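PDB 1SGL: trichomaglin from Trichosanthes lepiniana, which probably cleaves RNA as an S-like ribonuclease of the T2 family, hydrolysing its phosphodiester bonds. Local coordinates for residues 108-111 against 112-116; 149-152 against 153-157; 197-200 against 201-204. All coordinates share one frame; numbering follows the deposited sequence.

Contact 1 of 3, residues 108-111 against 112-116; sequences CASP and VIKGE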
# COMPACT_ATOMS: atom_id res chain seq x y z
N CYS A 108 0.68 -1.19 17.09
CA CYS A 108 1.38 -2.44 17.35
C CYS A 108 2.84 -2.41 16.89
O CYS A 108 3.55 -3.41 17.00
CB CYS A 108 0.65 -3.60 16.66
SG CYS A 108 -1.06 -3.88 17.24
N ALA A 109 3.27 -1.27 16.36
CA ALA A 109 4.64 -1.12 15.87
C ALA A 109 5.55 -0.47 16.90
O ALA A 109 6.76 -0.33 16.68
CB ALA A 109 4.65 -0.31 14.57
N SER A 110 4.97 -0.05 18.02
CA SER A 110 5.76 0.56 19.08
C SER A 110 6.65 -0.53 19.67
O SER A 110 6.24 -1.69 19.73
CB SER A 110 4.84 1.12 20.17
OG SER A 110 5.60 1.66 21.23
N PRO A 111 7.86 -0.17 20.13
CA PRO A 111 8.49 1.15 20.17
C PRO A 111 9.35 1.51 18.95
O PRO A 111 10.04 2.52 18.96
CB PRO A 111 9.33 1.07 21.42
CG PRO A 111 9.88 -0.32 21.31
CD PRO A 111 8.65 -1.13 20.93
N VAL A 112 9.32 0.68 17.91
CA VAL A 112 10.11 0.98 16.72
C VAL A 112 9.54 2.25 16.10
O VAL A 112 10.27 3.11 15.62
CB VAL A 112 10.05 -0.17 15.68
CG1 VAL A 112 11.03 0.10 14.56
CG2 VAL A 112 10.37 -1.50 16.36
N ILE A 113 8.21 2.34 16.12
CA ILE A 113 7.50 3.51 15.61
C ILE A 113 6.68 4.02 16.79
O ILE A 113 5.86 3.29 17.33
CB ILE A 113 6.54 3.14 14.45
CG1 ILE A 113 7.34 2.68 13.24
CG2 ILE A 113 5.66 4.35 14.11
CD1 ILE A 113 6.49 2.31 12.04
N LYS A 114 6.91 5.26 17.19
CA LYS A 114 6.18 5.82 18.32
C LYS A 114 5.28 6.98 17.95
O LYS A 114 5.75 8.08 17.68
CB LYS A 114 7.16 6.28 19.41
CG LYS A 114 8.03 5.18 19.99
CD LYS A 114 8.94 5.72 21.08
CE LYS A 114 9.86 4.64 21.64
NZ LYS A 114 10.68 5.15 22.78
N GLY A 115 3.98 6.74 17.94
CA GLY A 115 3.04 7.80 17.63
C GLY A 115 2.67 8.02 16.18
O GLY A 115 3.39 7.61 15.26
N GLU A 116 1.53 8.68 16.00
CA GLU A 116 0.98 8.99 14.68
C GLU A 116 1.97 9.63 13.73
O GLU A 116 2.21 9.12 12.64
CB GLU A 116 -0.21 9.93 14.82
CG GLU A 116 -1.49 9.26 15.18
CD GLU A 116 -2.64 10.23 15.21
OE1 GLU A 116 -2.87 10.91 14.19
OE2 GLU A 116 -3.31 10.32 16.26

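Contact 2 of 3, residues 149-152 against 153-157; sequences YDLK and DIVVA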
# COMPACT_ATOMS: atom_id res chain seq x y z
N TYR A 149 1.63 -8.09 -19.19
CA TYR A 149 3.06 -8.12 -18.93
C TYR A 149 3.52 -9.43 -18.33
O TYR A 149 2.79 -10.09 -17.60
CB TYR A 149 3.47 -7.00 -17.98
CG TYR A 149 3.26 -5.61 -18.51
CD1 TYR A 149 2.11 -4.89 -18.21
CD2 TYR A 149 4.22 -5.01 -19.33
CE1 TYR A 149 1.91 -3.62 -18.72
CE2 TYR A 149 4.03 -3.74 -19.84
CZ TYR A 149 2.88 -3.05 -19.53
OH TYR A 149 2.70 -1.77 -20.01
N ASP A 150 4.76 -9.78 -18.63
CA ASP A 150 5.35 -11.00 -18.09
C ASP A 150 5.56 -10.70 -16.60
O ASP A 150 6.15 -9.68 -16.24
CB ASP A 150 6.69 -11.28 -18.78
CG ASP A 150 6.96 -12.77 -18.94
OD1 ASP A 150 7.18 -13.47 -17.93
OD2 ASP A 150 6.94 -13.24 -20.10
N LEU A 151 5.05 -11.57 -15.74
CA LEU A 151 5.18 -11.36 -14.30
C LEU A 151 6.64 -11.06 -13.95
O LEU A 151 6.94 -10.11 -13.21
CB LEU A 151 4.71 -12.60 -13.54
CG LEU A 151 4.83 -12.51 -12.02
CD1 LEU A 151 3.98 -11.34 -11.52
CD2 LEU A 151 4.38 -13.82 -11.39
N LYS A 152 7.54 -11.87 -14.51
CA LYS A 152 8.97 -11.76 -14.28
C LYS A 152 9.55 -10.37 -14.56
O LYS A 152 10.45 -9.92 -13.85
CB LYS A 152 9.70 -12.80 -15.13
CG LYS A 152 11.21 -12.81 -14.95
CD LYS A 152 11.68 -13.77 -13.87
CE LYS A 152 11.16 -13.42 -12.48
NZ LYS A 152 9.73 -13.79 -12.33
N ASP A 153 9.05 -9.69 -15.58
CA ASP A 153 9.54 -8.36 -15.91
C ASP A 153 9.28 -7.39 -14.76
O ASP A 153 10.12 -6.54 -14.45
CB ASP A 153 8.86 -7.81 -17.17
CG ASP A 153 9.49 -8.34 -18.45
OD1 ASP A 153 10.38 -9.20 -18.37
OD2 ASP A 153 9.10 -7.88 -19.54
N ILE A 154 8.11 -7.52 -14.15
CA ILE A 154 7.74 -6.64 -13.04
C ILE A 154 8.57 -6.95 -11.80
O ILE A 154 9.10 -6.05 -11.16
CB ILE A 154 6.24 -6.78 -12.73
CG1 ILE A 154 5.43 -6.40 -13.98
CG2 ILE A 154 5.86 -5.89 -11.54
CD1 ILE A 154 3.94 -6.50 -13.81
N VAL A 155 8.72 -8.23 -11.47
CA VAL A 155 9.50 -8.61 -10.30
C VAL A 155 10.95 -8.14 -10.43
O VAL A 155 11.52 -7.57 -9.50
CB VAL A 155 9.48 -10.13 -10.08
CG1 VAL A 155 10.36 -10.50 -8.89
CG2 VAL A 155 8.06 -10.59 -9.84
N VAL A 156 11.54 -8.36 -11.60
CA VAL A 156 12.92 -7.96 -11.82
C VAL A 156 13.11 -6.46 -11.72
O VAL A 156 14.14 -5.98 -11.22
CB VAL A 156 13.42 -8.45 -13.21
CG1 VAL A 156 14.79 -7.84 -13.52
CG2 VAL A 156 13.53 -9.97 -13.21
N ALA A 157 12.12 -5.71 -12.18
CA ALA A 157 12.20 -4.26 -12.12
C ALA A 157 12.24 -3.78 -10.66
O ALA A 157 13.08 -2.96 -10.29
CB ALA A 157 11.00 -3.65 -12.84
O HOH W 1 6.39 -7.99 -20.60

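Contact 3 of 3, residues 197-200 against 201-204; sequences SCPR and YVSL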
# COMPACT_ATOMS: atom_id res chain seq x y z
N SER A 197 0.31 -16.43 -6.50
CA SER A 197 -0.96 -15.74 -6.71
C SER A 197 -1.18 -15.35 -8.16
O SER A 197 -2.22 -15.65 -8.75
CB SER A 197 -1.04 -14.48 -5.84
OG SER A 197 -2.16 -13.69 -6.20
N CYS A 198 -0.20 -14.67 -8.72
CA CYS A 198 -0.29 -14.20 -10.09
C CYS A 198 0.12 -15.21 -11.14
O CYS A 198 1.04 -16.00 -10.93
CB CYS A 198 0.57 -12.95 -10.25
SG CYS A 198 0.04 -11.52 -9.27
N PRO A 199 -0.57 -15.21 -12.29
CA PRO A 199 -0.25 -16.14 -13.38
C PRO A 199 0.98 -15.58 -14.08
O PRO A 199 1.49 -14.53 -13.68
CB PRO A 199 -1.50 -16.08 -14.25
CG PRO A 199 -1.94 -14.65 -14.08
CD PRO A 199 -1.78 -14.42 -12.60
N ARG A 200 1.46 -16.26 -15.12
CA ARG A 200 2.66 -15.82 -15.85
C ARG A 200 2.49 -14.46 -16.53
O ARG A 200 3.44 -13.70 -16.64
CB ARG A 200 3.07 -16.86 -16.90
CG ARG A 200 4.44 -16.57 -17.53
CD ARG A 200 4.80 -17.56 -18.63
NE ARG A 200 4.30 -18.89 -18.31
CZ ARG A 200 4.62 -19.56 -17.21
NH1 ARG A 200 5.46 -19.04 -16.32
NH2 ARG A 200 4.07 -20.75 -16.98
N TYR A 201 1.29 -14.17 -17.01
CA TYR A 201 1.05 -12.88 -17.64
C TYR A 201 0.02 -12.12 -16.82
O TYR A 201 -0.98 -12.68 -16.40
CB TYR A 201 0.59 -13.07 -19.09
CG TYR A 201 1.62 -13.77 -19.93
CD1 TYR A 201 1.67 -15.16 -20.00
CD2 TYR A 201 2.60 -13.05 -20.62
CE1 TYR A 201 2.66 -15.81 -20.73
CE2 TYR A 201 3.59 -13.69 -21.34
CZ TYR A 201 3.61 -15.07 -21.39
OH TYR A 201 4.60 -15.72 -22.10
N VAL A 202 0.29 -10.84 -16.58
CA VAL A 202 -0.62 -10.04 -15.78
C VAL A 202 -0.96 -8.72 -16.45
O VAL A 202 -0.33 -8.31 -17.42
CB VAL A 202 -0.02 -9.75 -14.38
CG1 VAL A 202 0.23 -11.06 -13.65
CG2 VAL A 202 1.28 -8.95 -14.52
N SER A 203 -1.98 -8.06 -15.93
CA SER A 203 -2.38 -6.80 -16.49
C SER A 203 -2.40 -5.71 -15.44
O SER A 203 -2.69 -5.95 -14.27
CB SER A 203 -3.76 -6.93 -17.16
OG SER A 203 -4.74 -7.30 -16.22
N LEU A 204 -2.04 -4.50 -15.87
CA LEU A 204 -1.99 -3.31 -15.04
C LEU A 204 -2.96 -2.35 -15.71
O LEU A 204 -2.55 -1.45 -16.44
CB LEU A 204 -0.58 -2.72 -15.04
CG LEU A 204 0.51 -3.53 -14.32
CD1 LEU A 204 1.89 -3.01 -14.69
CD2 LEU A 204 0.30 -3.44 -12.82

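Contact 1 of 3, residues 108-111 against 112-116
The carbonyl oxygen of Ala109 is gripped by two successive amides. Ile113 N reaches Ala109 O over 3.1 Å with a nearly straight N-H (161°), arriving from above the carbonyl plane, whereas the bond from Val112 N to Ala109 O, 3.0 Å, is bent and weak. Between Ala109 and Val112 the chain reverses through Ser110 and Pro111, joined by a cis peptide; the backbone angles are those of a type VIa turn, which needs a proline in just this position. Ser110 CA adds a CH···O contact to Ile113 O at 3.2 Å. On the buried side, Ala109 CB meets Ile113 CB at 3.9 Å, the small methyl allowing the branched chain to come close; Pro47, Leu45 and Phe8 pack around this pair. On the exposed side Lys114 is fully extended beyond CG, which lies beside its own backbone N (chi1 -61°). Its aliphatic shaft therefore runs past Pro111, with Lys114 CE 3.4 Å from Pro111 O and 3.6 Å from Pro111 CB. Gly115, with a positive phi of 89° that glycine adopts without strain, stands at the N-cap of helix 116-129, and Cys108 is tied to Cys58 by a disulfide. The chemistry implies a compact link between helices 97-106 and 116-129, set by backbone bonds and the cis proline, with Ala109 and Ile113 inward and the lysine charge carried outward.

Contact 2 of 3, residues 149-152 against 153-157
The CG of Asp153 lies beside its own backbone N (chi1 -82°), which turns the carboxylate back toward the start of the helix and sets Asp153 CG 4.1 Å from Asp150 CB. There Asp153 OD2 accepts a hydrogen bond of 2.9 Å from a water, and the same water accepts one of 3.1 Å from Asp150 N. Lys152 has CG anti to its backbone N (chi1 -178°), which places Lys152 CG 4.1 Å from Val156 CG2, the two side chains crossing at a slant; beyond CG the chain bends repeatedly and brings NZ back near Val155. Asp150 is the N-cap of helix 151-162, and Asp153 is its third residue: in a capping box the side chain at that position would bond the N-cap amide directly, but here a water carries the link. An acidic group suits the spot, since it probably interacts favourably with the positive end of the helix dipole. The first turn is closed by Asp153 N bonding to Asp150 O from well above the carbonyl plane. Regular helical bonds follow, the one from Val155 N to Leu151 O measuring 3.1 Å, nearly straight and in the carbonyl plane. Apolar pairs also form along the first turns: Leu151 CG approaches Val155 CG2 at 4.3 Å, and Tyr149 CB touches Ile154 CD1 at 4.2 Å. The buried Ile154 also packs on Leu136 and Ile141, while the Tyr149 ring leads away from the helix and its OH bonds to the carbonyl of Val142.

Contact 3 of 3, residues 197-200 against 201-204
Arg200 and Tyr201, next to each other in the sequence, lie alongside and point the same way from the surface. The aliphatic part of the arginine does the touching: Arg200 CD comes to 3.5 Å from Tyr201 CE1, and Arg200 CG sits 4.2 Å from the centroid of the Tyr201 ring, 30° off its normal, an off-centre CH-pi contact. The guanidinium is not stacked on the ring; the two planes stand 86° apart. A bend at chi3 (-36°) turns the charged end out of the line of the methylenes, so the phenol is met by carbon while the charged end is turned away from the ring. Over one face of the ring lies Arg200 O. Both residues suit an exposed site, each combining an apolar shaft or ring with a polar end.

Val202 faces the other way and is buried. Val202 CG1, beside the backbone N, reaches back to Cys198 CB at 3.9 Å and to Pro199 CD at 4.1 Å, and lies 3.7 Å from Pro199 O. The methyl packs against both Cys198 and Pro199, and a compact branched residue suits this buried position. Pro199 also places its CG 3.2 Å from Tyr201 O. No hydrogen bond joins 197-200 to 201-204; backbone bonds go instead to other parts of the chain, Arg200 with Leu151 and Val202 with Tyr149.

Strand 201-203 pairs antiparallel with strand 148-150, Val202 packs on Ile154 of helix 151-162, and the disulfide from Cys198 to Cys170 fastens the loop to strand 167-170.

How the contacts relate
Contacts 2 and 3 are neighbours, their centres 9 Å apart, whereas contact 1 lies on the opposite side of the chain's centre, its nearest atoms about 24 Å from contact 2. Contact 1 is partly buried; the other two are surface contacts, each with one buried residue facing inward, Ile154 and Val202, which meet. Contacts 2 and 3 share a two-stranded antiparallel sheet, where probable hydrogen bonds run from Tyr149 N to Val202 O and from Leu151 N to Arg200 O. The chemistry follows the setting: a cis-proline reversal between helices in contact 1, helix-start bonding with a water in contact 2, and CH-pi and apolar packing without a hydrogen bond between its segments in contact 3.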